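Local coordinates for protein cobalamin biosynthesis precorrin-6Y methylase (cbiE) (Archaeoglobus fulgidus, PDB 2BB3) that probably transfers a methyl group from S-adenosyl-L-methionine to a precorrin intermediate of adenosylcobalamin biosynthesis, and here binds the by-product S-adenosyl-L-homocysteine, at residues Gly30-Gln35 with Asn186-Gly191; Ala131-Asp136 with Ile210-Arg215; Arg193-Asn198 with Glu203-Tyr208. All coordinates share one frame; numbering follows the deposited sequence. Where two conformers were deposited one is given.

Contacts 1 and 2 are largely buried, whereas contact 3 lies at the surface. Contact 1 spans the cleft between the two sheets of the chain, joining the loop 30-35 to the loop 186-191 by a disulfide and a shared water beside the adenine of SAH. Contact 2 is purely apolar, with the end of helix 125-133 packed on a strand of the mixed sheet. Contact 3 belongs to that same sheet, but at its edge strand, where arginines and a glutamate replace the hydrocarbon. Contacts 1 and 3 both reach SAH and meet directly, Asn-186 bonding to Ser-206; contacts 1 and 2 touch through Cys-188 and Arg-132.

Contact 1: residues Gly30-Gln35 with Asn186-Gly191; sequences GTCRGQ and NLCMEG. With SAH (S-adenosyl-L-homocysteine), chain C.
Gln-35 OE1 holds the tip of the first loop by accepting two backbone N-H groups, those of Thr-31 and Cys-32, the residues that meet the 186-191 loop. The bond from Cys-32 N is the shorter, 2.8 Å to Gln-35 OE1 and nearly straight at 165°, although this donor sits above the amide plane. Thr-31 N, in contrast, lies in that plane. With its backbone so fixed, Cys-32 turns SG anti to its carbonyl carbon (chi1 -44°) and joins Cys-188 SG at 2.0 Å. The disulfide is twisted close to a right angle, its C-S-S-C torsion being 83°. A water also bridges the two loops, donating to Thr-31 O at 2.8 Å and to Cys-188 O at 2.9 Å.

On the far side of the join, residues Asn-186 to Met-189 make a type II turn, closed by Met-189 N to Asn-186 O at 2.9 Å. That turn offers its backbone to SAH: Leu-187 N donates to SAH N1 at 2.9 Å, and Leu-187 O accepts from SAH N6, whose placement is less sure. Main-chain atoms thus appear to recognise the adenine edge, while Leu-187 CB lies 3.5 Å from SAH N1. The methyl CG2 of Thr-31 lies 4.1 Å from Leu-187 O, and its hydroxyl bonds to Ile-123 O. Helix 125-133 covers this region, with Val-128 against Thr-31, Cys-32 and Leu-187. Since one loop follows strand 23-28 of the parallel sheet and the other follows strand 180-185 of the mixed sheet, the disulfide ties the two halves together, beside the interdomain cofactor cleft characteristic of tetrapyrrole methylases.

Contact 2: residues Ala131-Asp136 with Ile210-Arg215; sequences ARLKVD and IIFVER
Leu-133 lays its CD1 methyl over one face of the Phe-212 ring, 3.6 Å from Phe-212 CG. This is a CH-pi contact: Leu-133 CD1 is 3.9 Å from the ring centroid and 22° off the ring normal, shifted toward the root of the ring. The other methyl, CD2, lies beyond the rim, 4.1 Å from Phe-212 CD2. At the far end, Val-135 CG2 approaches Phe-212 CZ obliquely at 4.1 Å. Near the opposite face, offset toward the rim, lies the backbone Glu-214 N.

Phe-212 reaches this place because its CG stands anti to the backbone N (chi1 179°), lifting the ring from the strand toward the helix end. His-162 meets the ring edge-to-face, and Leu-164 and Val-182 from the two flanking strands touch it as well. An alanine in place of Phe-212 would remove the surface on which the methyls of Leu-133 and Val-135 rest, and would probably leave a gap between helix end and sheet.

Lys-134, the first residue to leave the helix, has positive phi; the chain turns there, and Val-135 as well as Leu-133 directs its side chain to the sheet. The same turn reaches the second subunit, Lys-134 NZ bonding to Ile-117 O of that neighbouring chain. This is helix-on-sheet packing, the C-terminal end of helix 125-133 against the central strand 209-213 of the mixed sheet, as in an alpha-beta-alpha sandwich.

Contact 3: residues Arg193-Asn198 with Glu203-Tyr208; sequences RIREGN and ELESDY. With SAH (S-adenosyl-L-homocysteine), chain C.
Glu-205 OE2 sits over a face of the Arg-193 guanidinium, 2.9 Å from Arg-193 NH1, so this salt bridge rests on charge without an N-H aimed at the oxygen. The planes of the two groups are 62° apart. Arg-193, Arg-195 and Glu-205 form a salt-bridge network between the edge strand 193-198 of the mixed sheet and the loop that carries the chain from it back to strand 209-213, whose place is inside the sheet beyond strand 180-185.

Arg-195 fastens the same loop differently. Its end, bent at chi2 and chi3, presents NH1 and NH2 together to one backbone oxygen, Glu-203 O, at 3.0 Å from Arg-195 NH1 and 2.8 Å from Arg-195 NH2. Both bonds are somewhat bent, and the oxygen lies only slightly off the guanidinium plane. Glu-205 CG packs against Arg-195 NH1 at 3.6 Å, while its carboxylate makes just a long ion pair with that arginine. Glu-185, on the neighbouring strand 180-185, supplies a second carboxylate, pairing with Arg-193 NE and Arg-195 NH1; two acidic side chains therefore probably balance the two neighbouring positive charges.

Further along, the loop becomes part of the SAH site. Ser-206 OG accepts from Tyr-208 N at 3.1 Å and 163°, an ST turn, and is also hydrogen-bonded to Asn-186 OD1. Past this turn come Asp-207 and Tyr-208, which line the SAH pocket. Tyr-208 CB lies 3.9 Å from SAH C5, and SAH C8 lies at the edge of the tyrosine ring, in its plane, 3.9 Å from Tyr-208 CD2.

Contact 1: residues Gly30-Gln35 with Asn186-Gly191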
loop_
_atom_site.group_PDB
_atom_site.type_symbol
_atom_site.label_atom_id
_atom_site.label_comp_id
_atom_site.label_asym_id
_atom_site.label_seq_id
_atom_site.Cartn_x
_atom_site.Cartn_y
_atom_site.Cartn_z
ATOM N N GLY A 30 10.404 3.696 -0.798
ATOM C CA GLY A 30 10.192 2.344 -0.321
ATOM C C GLY A 30 10.532 2.261 1.155
ATOM O O GLY A 30 10.807 3.282 1.794
ATOM N N THR A 31 10.545 1.053 1.702
ATOM C CA THR A 31 10.809 0.882 3.126
ATOM C C THR A 31 12.090 0.110 3.377
ATOM O O THR A 31 12.884 0.477 4.240
ATOM C CB THR A 31 9.644 0.134 3.800
ATOM O OG1 THR A 31 8.426 0.857 3.569
ATOM C CG2 THR A 31 9.882 0.005 5.301
ATOM N N CYS A 32 12.275 -0.950 2.598
ATOM C CA CYS A 32 13.447 -1.821 2.677
ATOM C C CYS A 32 14.305 -1.598 1.443
ATOM O O CYS A 32 13.858 -0.984 0.476
ATOM C CB CYS A 32 12.988 -3.269 2.708
ATOM S SG CYS A 32 11.589 -3.465 3.842
ATOM N N ARG A 33 15.532 -2.098 1.477
ATOM C CA ARG A 33 16.429 -1.961 0.343
ATOM C C ARG A 33 15.894 -2.816 -0.800
ATOM O O ARG A 33 15.418 -3.931 -0.577
ATOM C CB ARG A 33 17.843 -2.415 0.728
ATOM C CG ARG A 33 18.548 -1.496 1.733
ATOM C CD ARG A 33 18.858 -0.138 1.108
ATOM N NE ARG A 33 18.815 0.953 2.085
ATOM C CZ ARG A 33 19.869 1.447 2.732
ATOM N NH1 ARG A 33 21.086 0.957 2.520
ATOM N NH2 ARG A 33 19.702 2.438 3.599
ATOM N N GLY A 34 15.959 -2.284 -2.019
ATOM C CA GLY A 34 15.480 -3.021 -3.176
ATOM C C GLY A 34 13.967 -3.046 -3.318
ATOM O O GLY A 34 13.381 -4.058 -3.729
ATOM N N GLN A 35 13.325 -1.934 -2.964
ATOM C CA GLN A 35 11.877 -1.834 -3.073
ATOM C C GLN A 35 11.475 -0.683 -3.962
ATOM O O GLN A 35 10.300 -0.359 -4.076
ATOM C CB GLN A 35 11.230 -1.698 -1.705
ATOM C CG GLN A 35 11.178 -3.012 -0.956
ATOM C CD GLN A 35 10.301 -2.951 0.263
ATOM O OE1 GLN A 35 10.269 -1.940 0.957
ATOM N NE2 GLN A 35 9.596 -4.039 0.546
ATOM N N ASN A 186 11.012 -0.448 13.642
ATOM C CA ASN A 186 12.122 -0.379 12.705
ATOM C C ASN A 186 12.098 -1.485 11.654
ATOM O O ASN A 186 13.111 -2.143 11.418
ATOM C CB ASN A 186 13.423 -0.440 13.512
ATOM C CG ASN A 186 13.345 0.385 14.790
ATOM O OD1 ASN A 186 12.892 1.533 14.775
ATOM N ND2 ASN A 186 13.786 -0.197 15.900
ATOM N N LEU A 187 10.947 -1.691 11.021
ATOM C CA LEU A 187 10.833 -2.718 10.002
ATOM C C LEU A 187 11.924 -2.532 8.953
ATOM O O LEU A 187 12.146 -1.427 8.448
ATOM C CB LEU A 187 9.449 -2.669 9.350
ATOM C CG LEU A 187 8.334 -3.045 10.325
ATOM C CD1 LEU A 187 6.962 -2.909 9.667
ATOM C CD2 LEU A 187 8.538 -4.488 10.806
ATOM N N CYS A 188 12.628 -3.624 8.665
ATOM C CA CYS A 188 13.694 -3.606 7.676
ATOM C C CYS A 188 14.898 -2.747 8.023
ATOM O O CYS A 188 15.661 -2.382 7.143
ATOM C CB CYS A 188 13.133 -3.150 6.341
ATOM S SG CYS A 188 12.386 -4.487 5.391
HETATM N N MSE A 189 15.063 -2.414 9.294
HETATM C CA MSE A 189 16.211 -1.622 9.718
HETATM C C MSE A 189 17.034 -2.474 10.685
HETATM O O MSE A 189 16.553 -3.497 11.191
HETATM C CB MSE A 189 15.756 -0.337 10.404
HETATM C CG MSE A 189 14.894 0.570 9.530
HETATM SE SE MSE A 189 14.124 2.050 10.526
HETATM C CE MSE A 189 12.959 2.711 9.191
ATOM N N GLU A 190 18.259 -2.046 10.940
ATOM C CA GLU A 190 19.144 -2.767 11.834
ATOM C C GLU A 190 18.450 -3.256 13.103
ATOM O O GLU A 190 18.546 -4.428 13.469
ATOM C CB GLU A 190 20.315 -1.858 12.232
ATOM C CG GLU A 190 19.901 -0.654 13.079
ATOM C CD GLU A 190 20.125 -0.868 14.570
ATOM O OE1 GLU A 190 19.535 -0.121 15.374
ATOM O OE2 GLU A 190 20.902 -1.771 14.936
ATOM N N GLY A 191 17.721 -2.350 13.747
ATOM C CA GLY A 191 17.099 -2.686 15.010
ATOM C C GLY A 191 15.664 -3.167 14.963
ATOM O O GLY A 191 14.920 -2.944 15.913
HETATM N N SAH C . 5.546 7.388 3.954
HETATM C CA SAH C . 5.884 6.433 4.932
HETATM C CB SAH C . 5.386 6.843 6.317
HETATM C CG SAH C . 5.777 8.148 6.995
HETATM S SD SAH C . 4.884 8.679 8.432
HETATM C C SAH C . 5.413 5.108 4.455
HETATM O O SAH C . 5.861 4.259 5.117
HETATM O OXT SAH C . 4.649 4.990 3.537
HETATM C "C5'" SAH C . 6.180 7.993 9.421
HETATM C "C4'" SAH C . 5.770 6.810 10.280
HETATM O "O4'" SAH C . 5.736 5.613 9.607
HETATM C "C3'" SAH C . 6.544 6.594 11.544
HETATM O "O3'" SAH C . 6.172 7.402 12.579
HETATM C "C2'" SAH C . 6.244 5.160 11.795
HETATM O "O2'" SAH C . 5.121 4.989 12.544
HETATM C "C1'" SAH C . 6.014 4.586 10.445
HETATM N N9 SAH C . 7.210 3.950 9.948
HETATM C C8 SAH C . 7.948 4.401 8.980
HETATM N N7 SAH C . 8.919 3.601 8.711
HETATM C C5 SAH C . 8.823 2.606 9.506
HETATM C C6 SAH C . 9.574 1.486 9.641
HETATM N N6 SAH C . 10.618 1.242 8.936
HETATM N N1 SAH C . 9.217 0.606 10.553
HETATM C C2 SAH C . 8.148 0.828 11.324
HETATM N N3 SAH C . 7.432 1.917 11.165
HETATM C C4 SAH C . 7.758 2.805 10.285
HETATM O O HOH W 1 15.335 -0.167 5.344
#

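Contact 2: residues Ala131-Asp136 with Ile210-Arg215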
loop_
_atom_site.group_PDB
_atom_site.type_symbol
_atom_site.label_atom_id
_atom_site.label_comp_id
_atom_site.label_asym_id
_atom_site.label_seq_id
_atom_site.Cartn_x
_atom_site.Cartn_y
_atom_site.Cartn_z
ATOM N N ALA A 131 2.353 -7.493 5.800
ATOM C CA ALA A 131 2.945 -8.725 5.300
ATOM C C ALA A 131 3.488 -9.579 6.437
ATOM O O ALA A 131 3.419 -10.797 6.371
ATOM C CB ALA A 131 4.040 -8.421 4.298
ATOM N N ARG A 132 4.022 -8.947 7.480
ATOM C CA ARG A 132 4.537 -9.710 8.628
ATOM C C ARG A 132 3.400 -10.386 9.389
ATOM O O ARG A 132 3.542 -11.506 9.851
ATOM C CB ARG A 132 5.264 -8.797 9.629
ATOM C CG ARG A 132 6.524 -8.150 9.118
ATOM C CD ARG A 132 7.636 -9.158 8.869
ATOM N NE ARG A 132 8.902 -8.453 8.762
ATOM C CZ ARG A 132 9.417 -7.989 7.632
ATOM N NH1 ARG A 132 8.765 -8.176 6.487
ATOM N NH2 ARG A 132 10.565 -7.304 7.657
ATOM N N LEU A 133 2.281 -9.676 9.507
ATOM C CA LEU A 133 1.101 -10.128 10.244
ATOM C C LEU A 133 0.154 -11.022 9.464
ATOM O O LEU A 133 -0.717 -11.653 10.059
ATOM C CB LEU A 133 0.283 -8.919 10.716
ATOM C CG LEU A 133 0.912 -7.902 11.668
ATOM C CD1 LEU A 133 0.086 -6.645 11.666
ATOM C CD2 LEU A 133 0.976 -8.502 13.069
ATOM N N LYS A 134 0.315 -11.075 8.143
ATOM C CA LYS A 134 -0.583 -11.868 7.291
ATOM C C LYS A 134 -1.998 -11.283 7.398
ATOM O O LYS A 134 -2.981 -12.020 7.445
ATOM C CB LYS A 134 -0.621 -13.350 7.728
ATOM C CG LYS A 134 0.729 -14.042 7.800
ATOM C CD LYS A 134 1.446 -14.020 6.453
ATOM C CE LYS A 134 2.766 -14.751 6.526
ATOM N NZ LYS A 134 2.602 -16.156 6.975
ATOM N N VAL A 135 -2.096 -9.958 7.446
ATOM C CA VAL A 135 -3.389 -9.287 7.553
ATOM C C VAL A 135 -3.674 -8.459 6.302
ATOM O O VAL A 135 -2.778 -7.808 5.771
ATOM C CB VAL A 135 -3.435 -8.368 8.809
ATOM C CG1 VAL A 135 -4.717 -7.543 8.810
ATOM C CG2 VAL A 135 -3.375 -9.241 10.085
ATOM N N ASP A 136 -4.914 -8.493 5.825
ATOM C CA ASP A 136 -5.281 -7.748 4.620
ATOM C C ASP A 136 -5.559 -6.281 4.942
ATOM O O ASP A 136 -6.050 -5.958 6.027
ATOM C CB ASP A 136 -6.523 -8.381 3.954
ATOM C CG ASP A 136 -6.637 -8.040 2.479
ATOM O OD1 ASP A 136 -7.246 -6.999 2.126
ATOM O OD2 ASP A 136 -6.110 -8.821 1.659
ATOM N N ILE A 210 4.923 0.748 14.330
ATOM C CA ILE A 210 3.581 0.564 13.827
ATOM C C ILE A 210 2.902 -0.217 14.929
ATOM O O ILE A 210 3.466 -1.177 15.451
ATOM C CB ILE A 210 3.562 -0.139 12.452
ATOM C CG1 ILE A 210 3.952 0.885 11.363
ATOM C CG2 ILE A 210 2.160 -0.688 12.168
ATOM C CD1 ILE A 210 4.074 0.317 9.982
ATOM N N ILE A 211 1.717 0.238 15.326
ATOM C CA ILE A 211 0.982 -0.398 16.425
ATOM C C ILE A 211 -0.235 -1.138 15.896
ATOM O O ILE A 211 -1.158 -0.509 15.419
ATOM C CB ILE A 211 0.498 0.663 17.436
ATOM C CG1 ILE A 211 1.702 1.375 18.069
ATOM C CG2 ILE A 211 -0.396 0.011 18.492
ATOM C CD1 ILE A 211 1.315 2.449 19.124
ATOM N N PHE A 212 -0.232 -2.463 15.980
ATOM C CA PHE A 212 -1.364 -3.249 15.501
ATOM C C PHE A 212 -2.329 -3.549 16.646
ATOM O O PHE A 212 -1.937 -4.136 17.649
ATOM C CB PHE A 212 -0.887 -4.571 14.875
ATOM C CG PHE A 212 -2.004 -5.442 14.383
ATOM C CD1 PHE A 212 -2.837 -5.009 13.351
ATOM C CD2 PHE A 212 -2.236 -6.690 14.956
ATOM C CE1 PHE A 212 -3.885 -5.804 12.900
ATOM C CE2 PHE A 212 -3.291 -7.501 14.509
ATOM C CZ PHE A 212 -4.113 -7.057 13.480
ATOM N N VAL A 213 -3.587 -3.136 16.490
ATOM C CA VAL A 213 -4.626 -3.369 17.494
ATOM C C VAL A 213 -5.766 -4.172 16.842
ATOM O O VAL A 213 -6.525 -3.630 16.028
ATOM C CB VAL A 213 -5.208 -2.031 18.022
ATOM C CG1 VAL A 213 -5.997 -2.280 19.294
ATOM C CG2 VAL A 213 -4.089 -1.005 18.255
ATOM N N GLU A 214 -5.895 -5.451 17.198
ATOM C CA GLU A 214 -6.958 -6.292 16.636
ATOM C C GLU A 214 -8.322 -5.758 17.014
ATOM O O GLU A 214 -8.512 -5.266 18.122
ATOM C CB GLU A 214 -6.861 -7.755 17.114
ATOM C CG GLU A 214 -5.546 -8.457 16.818
ATOM C CD GLU A 214 -5.695 -9.981 16.731
ATOM O OE1 GLU A 214 -4.672 -10.702 16.853
ATOM O OE2 GLU A 214 -6.840 -10.452 16.527
ATOM N N ARG A 215 -9.277 -5.869 16.102
ATOM C CA ARG A 215 -10.610 -5.372 16.383
ATOM C C ARG A 215 -11.241 -6.125 17.545
ATOM O O ARG A 215 -11.107 -7.334 17.666
ATOM C CB ARG A 215 -11.511 -5.455 15.130
ATOM C CG ARG A 215 -11.712 -6.835 14.533
ATOM C CD ARG A 215 -12.771 -6.825 13.407
ATOM N NE ARG A 215 -14.084 -6.375 13.868
ATOM C CZ ARG A 215 -15.175 -6.288 13.105
ATOM N NH1 ARG A 215 -16.320 -5.864 13.630
ATOM N NH2 ARG A 215 -15.128 -6.621 11.823
#

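Contact 3: residues Arg193-Asn198 with Glu203-Tyr208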
loop_
_atom_site.group_PDB
_atom_site.type_symbol
_atom_site.label_atom_id
_atom_site.label_comp_id
_atom_site.label_asym_id
_atom_site.label_seq_id
_atom_site.Cartn_x
_atom_site.Cartn_y
_atom_site.Cartn_z
ATOM N N ARG A 193 12.333 -4.966 15.457
ATOM C CA ARG A 193 11.789 -5.755 16.556
ATOM C C ARG A 193 10.284 -5.864 16.461
ATOM O O ARG A 193 9.614 -4.917 16.067
ATOM C CB ARG A 193 12.055 -5.098 17.911
ATOM C CG ARG A 193 13.454 -5.101 18.425
ATOM C CD ARG A 193 13.435 -4.609 19.885
ATOM N NE ARG A 193 12.804 -3.295 19.995
ATOM C CZ ARG A 193 13.387 -2.144 19.665
ATOM N NH1 ARG A 193 12.718 -1.003 19.790
ATOM N NH2 ARG A 193 14.646 -2.122 19.241
ATOM N N ILE A 194 9.744 -7.013 16.844
ATOM C CA ILE A 194 8.301 -7.166 16.884
ATOM C C ILE A 194 8.008 -7.559 18.333
ATOM O O ILE A 194 8.546 -8.535 18.828
ATOM C CB ILE A 194 7.788 -8.248 15.892
ATOM C CG1 ILE A 194 8.052 -7.813 14.442
ATOM C CG2 ILE A 194 6.287 -8.460 16.099
ATOM C CD1 ILE A 194 7.411 -8.757 13.404
ATOM N N ARG A 195 7.183 -6.780 19.020
ATOM C CA ARG A 195 6.885 -7.068 20.417
ATOM C C ARG A 195 5.391 -7.186 20.634
ATOM O O ARG A 195 4.602 -6.649 19.855
ATOM C CB ARG A 195 7.451 -5.957 21.318
ATOM C CG ARG A 195 8.951 -5.694 21.118
ATOM C CD ARG A 195 9.283 -4.213 21.386
ATOM N NE ARG A 195 9.013 -3.894 22.772
ATOM C CZ ARG A 195 8.907 -2.674 23.272
ATOM N NH1 ARG A 195 9.050 -1.588 22.508
ATOM N NH2 ARG A 195 8.626 -2.557 24.555
ATOM N N GLU A 196 4.980 -7.901 21.678
ATOM C CA GLU A 196 3.556 -8.043 21.974
ATOM C C GLU A 196 3.322 -7.806 23.461
ATOM O O GLU A 196 4.163 -8.135 24.299
ATOM C CB GLU A 196 3.025 -9.423 21.563
ATOM C CG GLU A 196 1.526 -9.401 21.279
ATOM C CD GLU A 196 1.038 -10.573 20.448
ATOM O OE1 GLU A 196 0.264 -11.392 20.981
ATOM O OE2 GLU A 196 1.419 -10.667 19.263
ATOM N N GLY A 197 2.150 -7.272 23.781
ATOM C CA GLY A 197 1.835 -6.899 25.145
ATOM C C GLY A 197 0.588 -6.064 25.246
ATOM O O GLY A 197 -0.155 -5.912 24.277
ATOM N N ASN A 198 0.357 -5.520 26.434
ATOM C CA ASN A 198 -0.815 -4.696 26.684
ATOM C C ASN A 198 -0.443 -3.221 26.746
ATOM O O ASN A 198 0.549 -2.841 27.365
ATOM C CB ASN A 198 -1.498 -5.156 27.974
ATOM C CG ASN A 198 -2.284 -6.444 27.784
ATOM O OD1 ASN A 198 -3.425 -6.557 28.227
ATOM N ND2 ASN A 198 -1.679 -7.419 27.123
ATOM N N GLU A 203 6.227 -0.452 26.945
ATOM C CA GLU A 203 6.774 0.872 26.665
ATOM C C GLU A 203 7.223 1.026 25.217
ATOM O O GLU A 203 7.791 0.098 24.636
ATOM C CB GLU A 203 7.991 1.163 27.555
ATOM C CG GLU A 203 7.679 1.871 28.851
ATOM C CD GLU A 203 6.779 1.055 29.747
ATOM O OE1 GLU A 203 7.163 -0.083 30.102
ATOM O OE2 GLU A 203 5.685 1.554 30.091
ATOM N N LEU A 204 6.972 2.199 24.648
ATOM C CA LEU A 204 7.400 2.486 23.294
ATOM C C LEU A 204 8.823 2.985 23.397
ATOM O O LEU A 204 9.209 3.529 24.425
ATOM C CB LEU A 204 6.525 3.566 22.661
ATOM C CG LEU A 204 5.054 3.185 22.509
ATOM C CD1 LEU A 204 4.338 4.274 21.724
ATOM C CD2 LEU A 204 4.940 1.832 21.826
ATOM N N GLU A 205 9.608 2.795 22.344
ATOM C CA GLU A 205 10.981 3.264 22.370
ATOM C C GLU A 205 11.491 3.718 21.017
ATOM O O GLU A 205 12.532 4.359 20.937
ATOM C CB GLU A 205 11.915 2.191 22.962
ATOM C CG GLU A 205 11.743 0.790 22.417
ATOM C CD GLU A 205 12.511 -0.262 23.241
ATOM O OE1 GLU A 205 12.275 -0.359 24.476
ATOM O OE2 GLU A 205 13.351 -0.991 22.658
ATOM N N SER A 206 10.767 3.410 19.951
ATOM C CA SER A 206 11.214 3.814 18.625
ATOM C C SER A 206 10.244 4.762 17.936
ATOM O O SER A 206 9.018 4.637 18.087
ATOM C CB SER A 206 11.394 2.591 17.738
ATOM O OG SER A 206 11.806 2.984 16.449
ATOM N N ASP A 207 10.779 5.716 17.180
ATOM C CA ASP A 207 9.916 6.635 16.448
ATOM C C ASP A 207 9.382 6.002 15.164
ATOM O O ASP A 207 8.569 6.594 14.464
ATOM C CB ASP A 207 10.645 7.932 16.133
ATOM C CG ASP A 207 10.802 8.807 17.363
ATOM O OD1 ASP A 207 9.889 8.767 18.230
ATOM O OD2 ASP A 207 11.822 9.524 17.460
ATOM N N TYR A 208 9.853 4.797 14.865
ATOM C CA TYR A 208 9.380 4.063 13.698
ATOM C C TYR A 208 8.618 2.864 14.239
ATOM O O TYR A 208 9.092 1.726 14.168
ATOM C CB TYR A 208 10.556 3.600 12.841
ATOM C CG TYR A 208 11.373 4.763 12.350
ATOM C CD1 TYR A 208 12.554 5.129 12.996
ATOM C CD2 TYR A 208 10.915 5.564 11.302
ATOM C CE1 TYR A 208 13.254 6.277 12.620
ATOM C CE2 TYR A 208 11.607 6.718 10.918
ATOM C CZ TYR A 208 12.768 7.064 11.586
ATOM O OH TYR A 208 13.429 8.220 11.265
HETATM N N SAH C . 5.546 7.388 3.954
HETATM C CA SAH C . 5.884 6.433 4.932
HETATM C CB SAH C . 5.386 6.843 6.317
HETATM C CG SAH C . 5.777 8.148 6.995
HETATM S SD SAH C . 4.884 8.679 8.432
HETATM C C SAH C . 5.413 5.108 4.455
HETATM O O SAH C . 5.861 4.259 5.117
HETATM O OXT SAH C . 4.649 4.990 3.537
HETATM C "C5'" SAH C . 6.180 7.993 9.421
HETATM C "C4'" SAH C . 5.770 6.810 10.280
HETATM O "O4'" SAH C . 5.736 5.613 9.607
HETATM C "C3'" SAH C . 6.544 6.594 11.544
HETATM O "O3'" SAH C . 6.172 7.402 12.579
HETATM C "C2'" SAH C . 6.244 5.160 11.795
HETATM O "O2'" SAH C . 5.121 4.989 12.544
HETATM C "C1'" SAH C . 6.014 4.586 10.445
HETATM N N9 SAH C . 7.210 3.950 9.948
HETATM C C8 SAH C . 7.948 4.401 8.980
HETATM N N7 SAH C . 8.919 3.601 8.711
HETATM C C5 SAH C . 8.823 2.606 9.506
HETATM C C6 SAH C . 9.574 1.486 9.641
HETATM N N6 SAH C . 10.618 1.242 8.936
HETATM N N1 SAH C . 9.217 0.606 10.553
HETATM C C2 SAH C . 8.148 0.828 11.324
HETATM N N3 SAH C . 7.432 1.917 11.165
HETATM C C4 SAH C . 7.758 2.805 10.285
#